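Local atomic coordinates of computational Design of Enzyme (Synthetic construct, PDB entry 3TP4), a protein that was computationally designed to carry an activated serine-containing catalytic triad, apparently on a glycosyl hydrolase family 26 scaffold. Residues Asp96-Ala101 with Ile166-Arg171. Sequence-based numbering, arbitrary orientation.
Sequences DYIRKA and IPIVFR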
# COMPACT_ATOMS: atom_id res chain seq x y z
N ASP A 96 -16.48 -6.61 -9.82
CA ASP A 96 -17.00 -7.95 -10.06
C ASP A 96 -15.93 -9.02 -9.77
O ASP A 96 -16.21 -10.04 -9.13
CB ASP A 96 -17.48 -8.09 -11.51
CG ASP A 96 -18.01 -9.48 -11.82
OD1 ASP A 96 -18.94 -9.93 -11.13
OD2 ASP A 96 -17.48 -10.12 -12.76
N TYR A 97 -14.72 -8.77 -10.23
CA TYR A 97 -13.61 -9.70 -10.01
C TYR A 97 -13.22 -9.77 -8.53
O TYR A 97 -12.79 -10.82 -8.05
CB TYR A 97 -12.41 -9.30 -10.86
CG TYR A 97 -12.48 -9.80 -12.29
CD1 TYR A 97 -13.68 -9.83 -12.99
CD2 TYR A 97 -11.33 -10.24 -12.94
CE1 TYR A 97 -13.74 -10.29 -14.30
CE2 TYR A 97 -11.38 -10.70 -14.23
CZ TYR A 97 -12.58 -10.72 -14.91
OH TYR A 97 -12.60 -11.18 -16.21
N ILE A 98 -13.37 -8.65 -7.82
CA ILE A 98 -13.10 -8.62 -6.37
C ILE A 98 -14.16 -9.43 -5.65
O ILE A 98 -13.87 -10.17 -4.70
CB ILE A 98 -13.09 -7.17 -5.82
CG1 ILE A 98 -11.76 -6.48 -6.13
CG2 ILE A 98 -13.34 -7.15 -4.31
CD1 ILE A 98 -11.75 -4.98 -5.85
N ARG A 99 -15.41 -9.30 -6.09
CA ARG A 99 -16.51 -10.07 -5.52
C ARG A 99 -16.30 -11.58 -5.73
O ARG A 99 -16.51 -12.39 -4.82
CB ARG A 99 -17.85 -9.64 -6.14
CG ARG A 99 -18.45 -8.37 -5.52
CD ARG A 99 -19.50 -7.70 -6.42
NE ARG A 99 -20.38 -8.67 -7.07
CZ ARG A 99 -21.35 -9.34 -6.44
NH1 ARG A 99 -21.57 -9.13 -5.14
NH2 ARG A 99 -22.10 -10.20 -7.11
N LYS A 100 -15.87 -11.93 -6.94
CA LYS A 100 -15.61 -13.32 -7.29
C LYS A 100 -14.50 -13.90 -6.42
O LYS A 100 -14.56 -15.07 -6.01
CB LYS A 100 -15.25 -13.43 -8.77
CG LYS A 100 -16.48 -13.41 -9.69
CD LYS A 100 -16.10 -13.18 -11.15
CE LYS A 100 -17.34 -13.37 -12.07
NZ LYS A 100 -17.16 -12.69 -13.39
N ALA A 101 -13.49 -13.08 -6.13
CA ALA A 101 -12.36 -13.53 -5.34
C ALA A 101 -12.82 -13.74 -3.91
O ALA A 101 -12.45 -14.72 -3.26
CB ALA A 101 -11.23 -12.51 -5.39
N ILE A 166 -16.70 -5.63 1.03
CA ILE A 166 -15.56 -6.55 1.08
C ILE A 166 -14.29 -5.77 1.47
O ILE A 166 -13.94 -4.79 0.82
CB ILE A 166 -15.35 -7.18 -0.29
CG1 ILE A 166 -16.62 -7.92 -0.74
CG2 ILE A 166 -14.15 -8.13 -0.28
CD1 ILE A 166 -16.55 -8.37 -2.18
N PRO A 167 -13.61 -6.20 2.54
CA PRO A 167 -12.39 -5.48 2.93
C PRO A 167 -11.32 -5.58 1.85
O PRO A 167 -11.21 -6.60 1.16
CB PRO A 167 -11.95 -6.18 4.22
CG PRO A 167 -13.23 -6.80 4.75
CD PRO A 167 -13.98 -7.23 3.53
N ILE A 168 -10.54 -4.51 1.70
CA ILE A 168 -9.51 -4.43 0.69
C ILE A 168 -8.23 -3.87 1.31
O ILE A 168 -8.27 -2.86 2.03
CB ILE A 168 -9.94 -3.50 -0.48
CG1 ILE A 168 -11.05 -4.16 -1.30
CG2 ILE A 168 -8.77 -3.20 -1.41
CD1 ILE A 168 -11.68 -3.23 -2.31
N VAL A 169 -7.11 -4.53 1.08
CA VAL A 169 -5.82 -4.01 1.51
C VAL A 169 -5.34 -3.09 0.40
O VAL A 169 -4.93 -3.55 -0.67
CB VAL A 169 -4.81 -5.14 1.74
CG1 VAL A 169 -3.47 -4.56 2.21
CG2 VAL A 169 -5.36 -6.13 2.75
N PHE A 170 -5.44 -1.79 0.64
CA PHE A 170 -5.15 -0.78 -0.37
C PHE A 170 -3.75 -0.24 -0.16
O PHE A 170 -3.42 0.21 0.93
CB PHE A 170 -6.15 0.38 -0.27
CG PHE A 170 -5.87 1.49 -1.23
CD1 PHE A 170 -5.81 1.25 -2.60
CD2 PHE A 170 -5.66 2.79 -0.77
CE1 PHE A 170 -5.56 2.27 -3.49
CE2 PHE A 170 -5.40 3.82 -1.66
CZ PHE A 170 -5.35 3.56 -3.01
N ARG A 171 -2.93 -0.29 -1.21
CA ARG A 171 -1.55 0.13 -1.14
C ARG A 171 -1.31 1.32 -2.07
O ARG A 171 -1.02 1.14 -3.26
CB ARG A 171 -0.61 -1.01 -1.55
CG ARG A 171 0.85 -0.62 -1.49
CD ARG A 171 1.76 -1.77 -1.92
NE ARG A 171 3.16 -1.42 -1.72
CZ ARG A 171 4.18 -2.21 -2.03
NH1 ARG A 171 3.97 -3.42 -2.55
NH2 ARG A 171 5.42 -1.77 -1.82
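Arg99 on helix 87-104 and Ile166, just ahead of strand 168-174, bring the two backbones closest, their CA atoms 7.5 Å apart, with no hydrogen bond between the segments. Ile166 has CG1 anti to its carbonyl carbon (chi1 -58°), and its extended arm carries CD1 to the helix, where it lies 3.7 Å from Arg99 CA and 3.8 Å from Arg99 CG. Only the aliphatic base of the arginine takes part; the chain bends at chi3, and at the partly exposed margin of the helix NH2 forms a salt bridge with Asp161 and NH1 a hydrogen bond with the Arg159 carbonyl. The side chain of Ile98 leaves the helix toward Ile166 and Ile168 and divides its branches between them: CG2 rests 4.0 Å from Ile166 CD1, the two chains running antiparallel alongside one another, while CD1 meets Ile168 CD1 at 3.9 Å, those chains roughly perpendicular. Isoleucine, bulky and apolar, suits this buried layer. The contact is helix-on-barrel packing of a TIM-barrel domain: Ile98 also touches Trp69 of strand 66-70, and Ile168 lies against Val110 of strand 107-113 and Phe213 of strand 213-217.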